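PDB 4LZK: PixA inclusion body protein from Burkholderia cenocepacia, which is of unknown function but belongs to the PixA family of inclusion body proteins. Local coordinates for residues K15-T28 with L76-L89. Numbering follows the deposited sequence.
Sequences KAAQSIQILAVIDT and LNVGDKVSLMGTSL
With chi1 of -59° in both Ile-20 and Ile-22, each CG1 branch lies beside its own backbone N, and CD1 reaches across to the 76-89 segment. The two segments form a parallel strand pair, 19-26 with 81-88, in the middle of a mixed five-stranded sheet. Strand 53-57 flanks 19-26, and strand 142-149 flanks 81-88. Ile-20 N donates to Lys-81 O (2.9 Å), and Ile-20 O takes a weak bond from Ser-83 N. Ile-22 and Ala-24 repeat this with Ser-83, Met-85 and Thr-87, by bonds not marked by weakness. Ile-26 N donates to Thr-87 O, and its O takes a weak bond from Leu-89 N. Ala-24 N to Met-85 O is nearly straight at 177°. The isoleucines share a buried face with Val-82 and Leu-84. There Ile-22 CG2 meets Leu-84 CD1 at 3.5 Å. Ile-20 CD1 presses tightly on Leu-76 CD1 (3.4 Å). From the other face Val-25 CG1 meets CD2 of Leu-89, just past the end of strand 81-88, at 3.7 Å. Val-25 also packs on Leu-56 of a second subunit. At the start of the pair Asp-80 ties both segments together. Its OD2 accepts from Asn-77 N and ND2, which helps fix the carboxylate. Its OD1 accepts from Gln-18 N at 3.0 Å, from above the carboxylate plane.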
ATOM      1  N   LYS C  15      29.151   5.882   2.769  1.00 33.39           N
ATOM      2  CA  LYS C  15      28.160   6.003   1.706  1.00 29.58           C
ATOM      3  C   LYS C  15      28.823   5.706   0.390  1.00 32.40           C
ATOM      4  O   LYS C  15      29.877   6.225   0.108  1.00 32.75           O
ATOM      5  CB  LYS C  15      27.607   7.407   1.696  1.00 29.60           C
ATOM      6  CG  LYS C  15      26.662   7.670   0.540  1.00 32.01           C
ATOM      7  CD  LYS C  15      26.251   9.139   0.517  1.00 32.51           C
ATOM      8  CE  LYS C  15      25.153   9.392  -0.498  1.00 30.95           C
ATOM      9  NZ  LYS C  15      24.998  10.844  -0.737  1.00 29.73           N
ATOM     10  N   ALA C  16      28.226   4.861  -0.429  1.00 27.60           N
ATOM     11  CA  ALA C  16      28.839   4.499  -1.673  1.00 29.81           C
ATOM     12  C   ALA C  16      27.725   4.407  -2.680  1.00 29.78           C
ATOM     13  O   ALA C  16      26.564   4.193  -2.320  1.00 29.56           O
ATOM     14  CB  ALA C  16      29.523   3.152  -1.538  1.00 32.14           C
ATOM     15  N   ALA C  17      28.072   4.519  -3.936  1.00 24.65           N
ATOM     16  CA  ALA C  17      27.099   4.432  -4.987  1.00 22.66           C
ATOM     17  C   ALA C  17      26.508   3.023  -4.997  1.00 25.39           C
ATOM     18  O   ALA C  17      27.262   2.055  -5.027  1.00 24.13           O
ATOM     19  CB  ALA C  17      27.756   4.777  -6.311  1.00 21.51           C
ATOM     20  N   GLN C  18      25.168   2.917  -4.922  1.00 23.06           N
ATOM     21  CA  GLN C  18      24.468   1.613  -5.023  1.00 22.85           C
ATOM     22  C   GLN C  18      24.218   1.238  -6.499  1.00 23.01           C
ATOM     23  O   GLN C  18      24.346   2.075  -7.413  1.00 22.00           O
ATOM     24  CB  GLN C  18      23.145   1.692  -4.240  1.00 24.88           C
ATOM     25  CG  GLN C  18      23.264   2.119  -2.780  1.00 29.45           C
ATOM     26  CD  GLN C  18      24.060   1.110  -1.946  1.00 29.31           C
ATOM     27  OE1 GLN C  18      23.796  -0.054  -1.987  1.00 32.28           O
ATOM     28  NE2 GLN C  18      25.049   1.576  -1.221  1.00 33.08           N
ATOM     29  N   SER C  19      23.988  -0.043  -6.759  1.00 22.84           N
ATOM     30  CA  SER C  19      23.572  -0.557  -8.061  1.00 22.24           C
ATOM     31  C   SER C  19      22.216  -1.238  -7.887  1.00 20.59           C
ATOM     32  O   SER C  19      22.135  -2.274  -7.265  1.00 23.34           O
ATOM     33  CB  SER C  19      24.521  -1.596  -8.545  1.00 25.97           C
ATOM     34  OG  SER C  19      25.797  -1.048  -8.492  1.00 35.44           O
ATOM     35  N   ILE C  20      21.184  -0.617  -8.417  1.00 16.79           N
ATOM     36  CA  ILE C  20      19.820  -0.990  -8.194  1.00 15.61           C
ATOM     37  C   ILE C  20      19.319  -1.724  -9.441  1.00 16.20           C
ATOM     38  O   ILE C  20      19.507  -1.298 -10.530  1.00 14.33           O
ATOM     39  CB  ILE C  20      18.994   0.272  -8.042  1.00 15.65           C
ATOM     40  CG1 ILE C  20      19.554   1.080  -6.868  1.00 19.68           C
ATOM     41  CG2 ILE C  20      17.555  -0.122  -7.788  1.00 15.70           C
ATOM     42  CD1 ILE C  20      19.083   2.534  -6.968  1.00 23.02           C
ATOM     43  N   GLN C  21      18.758  -2.882  -9.249  1.00 15.29           N
ATOM     44  CA  GLN C  21      18.162  -3.574 -10.333  1.00 16.02           C
ATOM     45  C   GLN C  21      16.674  -3.304 -10.377  1.00 13.79           C
ATOM     46  O   GLN C  21      15.965  -3.408  -9.353  1.00 12.08           O
ATOM     47  CB  GLN C  21      18.394  -5.087 -10.132  1.00 18.42           C
ATOM     48  CG  GLN C  21      19.833  -5.582 -10.054  1.00 21.72           C
ATOM     49  CD  GLN C  21      19.873  -6.970  -9.371  1.00 27.64           C
ATOM     50  OE1 GLN C  21      19.491  -7.115  -8.175  1.00 34.13           O
ATOM     51  NE2 GLN C  21      20.348  -7.940 -10.068  1.00 26.83           N
ATOM     52  N   ILE C  22      16.153  -3.050 -11.588  1.00 12.52           N
ATOM     53  CA  ILE C  22      14.786  -2.724 -11.693  1.00 12.30           C
ATOM     54  C   ILE C  22      14.164  -3.703 -12.692  1.00 11.10           C
ATOM     55  O   ILE C  22      14.746  -3.897 -13.709  1.00 10.67           O
ATOM     56  CB  ILE C  22      14.534  -1.244 -12.157  1.00 12.21           C
ATOM     57  CG1 ILE C  22      15.145  -0.195 -11.219  1.00 15.07           C
ATOM     58  CG2 ILE C  22      13.059  -1.003 -12.365  1.00 12.64           C
ATOM     59  CD1 ILE C  22      15.165   1.195 -11.872  1.00 16.21           C
ATOM     60  N   LEU C  23      13.000  -4.288 -12.372  1.00 10.97           N
ATOM     61  CA  LEU C  23      12.276  -5.176 -13.260  1.00 11.02           C
ATOM     62  C   LEU C  23      10.894  -4.633 -13.549  1.00 11.23           C
ATOM     63  O   LEU C  23      10.037  -4.421 -12.628  1.00 11.04           O
ATOM     64  CB  LEU C  23      12.242  -6.626 -12.722  1.00 11.18           C
ATOM     65  CG  LEU C  23      11.698  -7.680 -13.701  1.00 10.87           C
ATOM     66  CD1 LEU C  23      12.654  -7.849 -14.880  1.00 12.35           C
ATOM     67  CD2 LEU C  23      11.459  -8.973 -12.941  1.00 12.07           C
ATOM     68  N   ALA C  24      10.595  -4.455 -14.823  1.00 11.16           N
ATOM     69  CA  ALA C  24       9.265  -4.123 -15.224  1.00 11.88           C
ATOM     70  C   ALA C  24       8.588  -5.398 -15.681  1.00 11.58           C
ATOM     71  O   ALA C  24       9.112  -6.086 -16.501  1.00 11.09           O
ATOM     72  CB  ALA C  24       9.193  -3.034 -16.339  1.00 11.06           C
ATOM     73  N   VAL C  25       7.428  -5.666 -15.086  1.00 12.99           N
ATOM     74  CA  VAL C  25       6.631  -6.854 -15.378  1.00 14.36           C
ATOM     75  C   VAL C  25       5.312  -6.438 -16.008  1.00 15.01           C
ATOM     76  O   VAL C  25       4.493  -5.829 -15.350  1.00 13.81           O
ATOM     77  CB  VAL C  25       6.409  -7.692 -14.119  1.00 15.75           C
ATOM     78  CG1 VAL C  25       5.499  -8.925 -14.404  1.00 18.48           C
ATOM     79  CG2 VAL C  25       7.764  -8.093 -13.532  1.00 17.41           C
ATOM     80  N   ILE C  26       5.075  -6.808 -17.250  1.00 14.75           N
ATOM     81  CA  ILE C  26       4.011  -6.226 -18.036  1.00 14.78           C
ATOM     82  C   ILE C  26       2.920  -7.257 -18.220  1.00 14.86           C
ATOM     83  O   ILE C  26       3.231  -8.443 -18.508  1.00 13.62           O
ATOM     84  CB  ILE C  26       4.559  -5.804 -19.423  1.00 16.62           C
ATOM     85  CG1 ILE C  26       5.571  -4.683 -19.201  1.00 19.32           C
ATOM     86  CG2 ILE C  26       3.429  -5.372 -20.389  1.00 15.83           C
ATOM     87  CD1 ILE C  26       6.754  -4.708 -20.044  1.00 21.46           C
ATOM     88  N   ASP C  27       1.678  -6.865 -17.961  1.00 13.94           N
ATOM     89  CA  ASP C  27       0.478  -7.730 -18.151  1.00 14.66           C
ATOM     90  C   ASP C  27       0.087  -7.696 -19.668  1.00 15.72           C
ATOM     91  O   ASP C  27      -0.713  -6.873 -20.133  1.00 14.68           O
ATOM     92  CB  ASP C  27      -0.652  -7.301 -17.250  1.00 17.13           C
ATOM     93  CG  ASP C  27      -1.893  -8.268 -17.272  1.00 18.50           C
ATOM     94  OD1 ASP C  27      -1.994  -9.135 -18.141  1.00 19.76           O
ATOM     95  OD2 ASP C  27      -2.755  -8.116 -16.392  1.00 23.79           O
ATOM     96  N   THR C  28       0.732  -8.553 -20.429  1.00 15.94           N
ATOM     97  CA  THR C  28       0.603  -8.544 -21.854  1.00 16.80           C
ATOM     98  C   THR C  28      -0.813  -8.914 -22.272  1.00 16.85           C
ATOM     99  O   THR C  28      -1.310  -8.412 -23.247  1.00 22.77           O
ATOM    100  CB  THR C  28       1.685  -9.408 -22.558  1.00 17.49           C
ATOM    101  OG1 THR C  28       1.676 -10.751 -22.043  1.00 17.42           O
ATOM    102  CG2 THR C  28       3.025  -8.756 -22.404  1.00 18.31           C
ATOM    103  N   LEU C  76      16.090   7.743  -5.154  1.00 16.40           N
ATOM    104  CA  LEU C  76      17.398   7.203  -4.874  1.00 16.88           C
ATOM    105  C   LEU C  76      18.480   8.326  -4.700  1.00 16.59           C
ATOM    106  O   LEU C  76      18.141   9.487  -4.638  1.00 15.88           O
ATOM    107  CB  LEU C  76      17.765   6.169  -5.935  1.00 17.68           C
ATOM    108  CG  LEU C  76      18.317   6.604  -7.312  1.00 21.61           C
ATOM    109  CD1 LEU C  76      18.177   5.488  -8.372  1.00 24.42           C
ATOM    110  CD2 LEU C  76      17.779   7.852  -7.870  1.00 23.42           C
ATOM    111  N   ASN C  77      19.723   7.942  -4.560  1.00 18.82           N
ATOM    112  CA  ASN C  77      20.829   8.891  -4.357  1.00 18.41           C
ATOM    113  C   ASN C  77      21.523   9.263  -5.667  1.00 19.02           C
ATOM    114  O   ASN C  77      21.793   8.375  -6.481  1.00 13.27           O
ATOM    115  CB  ASN C  77      21.857   8.350  -3.349  1.00 20.78           C
ATOM    116  CG  ASN C  77      21.216   7.703  -2.140  1.00 22.64           C
ATOM    117  OD1 ASN C  77      20.957   8.393  -1.134  1.00 25.22           O
ATOM    118  ND2 ASN C  77      20.948   6.339  -2.225  1.00 22.45           N
ATOM    119  N   VAL C  78      21.794  10.559  -5.896  1.00 16.20           N
ATOM    120  CA  VAL C  78      22.737  10.887  -6.950  1.00 17.42           C
ATOM    121  C   VAL C  78      23.985   9.993  -6.832  1.00 15.35           C
ATOM    122  O   VAL C  78      24.575   9.863  -5.757  1.00 15.77           O
ATOM    123  CB  VAL C  78      23.138  12.373  -6.881  1.00 18.07           C
ATOM    124  CG1 VAL C  78      24.276  12.685  -7.842  1.00 18.79           C
ATOM    125  CG2 VAL C  78      21.950  13.213  -7.106  1.00 16.54           C
ATOM    126  N   GLY C  79      24.443   9.425  -7.912  1.00 13.84           N
ATOM    127  CA  GLY C  79      25.496   8.445  -7.859  1.00 13.49           C
ATOM    128  C   GLY C  79      25.065   7.000  -8.097  1.00 13.98           C
ATOM    129  O   GLY C  79      25.840   6.216  -8.597  1.00 12.05           O
ATOM    130  N   ASP C  80      23.834   6.644  -7.710  1.00 14.75           N
ATOM    131  CA  ASP C  80      23.341   5.287  -7.804  1.00 14.62           C
ATOM    132  C   ASP C  80      23.189   4.921  -9.269  1.00 17.02           C
ATOM    133  O   ASP C  80      22.674   5.716 -10.078  1.00 16.12           O
ATOM    134  CB  ASP C  80      22.004   5.134  -7.076  1.00 14.83           C
ATOM    135  CG  ASP C  80      22.157   5.264  -5.500  1.00 18.02           C
ATOM    136  OD1 ASP C  80      23.352   5.357  -5.028  1.00 20.15           O
ATOM    137  OD2 ASP C  80      21.105   5.323  -4.779  1.00 17.33           O
ATOM    138  N   LYS C  81      23.647   3.710  -9.585  1.00 18.17           N
ATOM    139  CA  LYS C  81      23.452   3.105 -10.865  1.00 18.76           C
ATOM    140  C   LYS C  81      22.101   2.370 -10.928  1.00 15.32           C
ATOM    141  O   LYS C  81      21.623   1.871  -9.918  1.00 13.92           O
ATOM    142  CB  LYS C  81      24.568   2.087 -11.110  1.00 23.22           C
ATOM    143  CG  LYS C  81      25.933   2.726 -10.826  1.00 34.03           C
ATOM    144  CD  LYS C  81      27.128   2.011 -11.473  1.00 40.03           C
ATOM    145  CE  LYS C  81      27.867   1.043 -10.519  1.00 45.64           C
ATOM    146  NZ  LYS C  81      28.672   0.042 -11.297  1.00 48.66           N
ATOM    147  N   VAL C  82      21.491   2.311 -12.104  1.00 14.73           N
ATOM    148  CA  VAL C  82      20.214   1.554 -12.235  1.00 15.24           C
ATOM    149  C   VAL C  82      20.326   0.647 -13.448  1.00 13.33           C
ATOM    150  O   VAL C  82      21.176   0.907 -14.325  1.00 11.96           O
ATOM    151  CB  VAL C  82      18.979   2.415 -12.331  1.00 15.94           C
ATOM    152  CG1 VAL C  82      18.759   3.215 -11.061  1.00 17.11           C
ATOM    153  CG2 VAL C  82      19.041   3.331 -13.562  1.00 18.32           C
ATOM    154  N   SER C  83      19.642  -0.476 -13.416  1.00 12.57           N
ATOM    155  CA  SER C  83      19.689  -1.405 -14.531  1.00 13.41           C
ATOM    156  C   SER C  83      18.277  -1.916 -14.660  1.00 13.95           C
ATOM    157  O   SER C  83      17.741  -2.493 -13.699  1.00 12.18           O
ATOM    158  CB  SER C  83      20.663  -2.550 -14.269  1.00 15.11           C
ATOM    159  OG  SER C  83      20.614  -3.492 -15.390  1.00 15.65           O
ATOM    160  N   LEU C  84      17.673  -1.677 -15.835  1.00 12.87           N
ATOM    161  CA  LEU C  84      16.262  -1.888 -16.082  1.00 12.43           C
ATOM    162  C   LEU C  84      16.099  -3.033 -17.081  1.00 11.63           C
ATOM    163  O   LEU C  84      16.761  -3.037 -18.132  1.00 12.19           O
ATOM    164  CB  LEU C  84      15.572  -0.636 -16.619  1.00 13.06           C
ATOM    165  CG  LEU C  84      14.150  -0.792 -17.116  1.00 15.57           C
ATOM    166  CD1 LEU C  84      13.206  -1.045 -15.895  1.00 16.79           C
ATOM    167  CD2 LEU C  84      13.676   0.405 -17.896  1.00 16.81           C
HETATM  168  N   MSE C  85      15.225  -3.956 -16.737  1.00 10.84           N
HETATM  169  CA  MSE C  85      14.811  -5.064 -17.622  1.00 12.39           C
HETATM  170  C   MSE C  85      13.339  -5.197 -17.618  1.00 12.38           C
HETATM  171  O   MSE C  85      12.678  -4.718 -16.702  1.00 12.66           O
HETATM  172  CB  MSE C  85      15.458  -6.398 -17.176  1.00 12.83           C
HETATM  173  CG  MSE C  85      16.931  -6.283 -17.023  1.00 15.73           C
HETATM  174 SE   MSE C  85      17.849  -7.988 -16.578  0.66 18.82          SE
HETATM  175  CE  MSE C  85      17.466  -8.908 -18.252  1.00 15.51           C
ATOM    176  N   GLY C  86      12.780  -5.862 -18.666  1.00 12.66           N
ATOM    177  CA  GLY C  86      11.342  -5.999 -18.780  1.00 11.55           C
ATOM    178  C   GLY C  86      10.971  -7.433 -19.122  1.00 12.29           C
ATOM    179  O   GLY C  86      11.690  -8.118 -19.846  1.00 12.13           O
ATOM    180  N   THR C  87       9.837  -7.874 -18.653  1.00 11.49           N
ATOM    181  CA  THR C  87       9.393  -9.192 -18.976  1.00 14.73           C
ATOM    182  C   THR C  87       7.901  -9.299 -18.782  1.00 14.99           C
ATOM    183  O   THR C  87       7.275  -8.399 -18.223  1.00 14.51           O
ATOM    184  CB  THR C  87      10.101 -10.221 -18.069  1.00 15.87           C
ATOM    185  OG1 THR C  87       9.909 -11.557 -18.602  1.00 15.80           O
ATOM    186  CG2 THR C  87       9.610 -10.160 -16.569  1.00 15.07           C
ATOM    187  N   SER C  88       7.294 -10.418 -19.181  1.00 15.53           N
ATOM    188  CA  SER C  88       5.856 -10.524 -18.991  1.00 14.66           C
ATOM    189  C   SER C  88       5.565 -11.240 -17.693  1.00 14.02           C
ATOM    190  O   SER C  88       6.513 -11.697 -16.962  1.00 12.97           O
ATOM    191  CB  SER C  88       5.302 -11.254 -20.238  1.00 14.48           C
ATOM    192  OG  SER C  88       5.594 -12.639 -20.050  1.00 14.62           O
ATOM    193  N   LEU C  89       4.290 -11.413 -17.414  1.00 14.45           N
ATOM    194  CA  LEU C  89       3.830 -12.144 -16.253  1.00 14.34           C
ATOM    195  C   LEU C  89       4.174 -13.627 -16.351  1.00 14.47           C
ATOM    196  O   LEU C  89       4.259 -14.308 -15.318  1.00 14.39           O
ATOM    197  CB  LEU C  89       2.330 -11.954 -15.998  1.00 13.96           C
ATOM    198  CG  LEU C  89       1.953 -10.623 -15.315  1.00 15.35           C
ATOM    199  CD1 LEU C  89       0.470 -10.290 -15.518  1.00 16.82           C
ATOM    200  CD2 LEU C  89       2.330 -10.776 -13.802  1.00 14.01           C
TER
HETATM  201  O   HOH W   1      23.940  11.360  -3.322  1.00 38.53           O
HETATM  202  O   HOH W   2      24.129   6.024  -2.568  1.00 36.24           O
HETATM  203  O   HOH W   3       1.843 -11.375 -19.381  1.00 24.02           O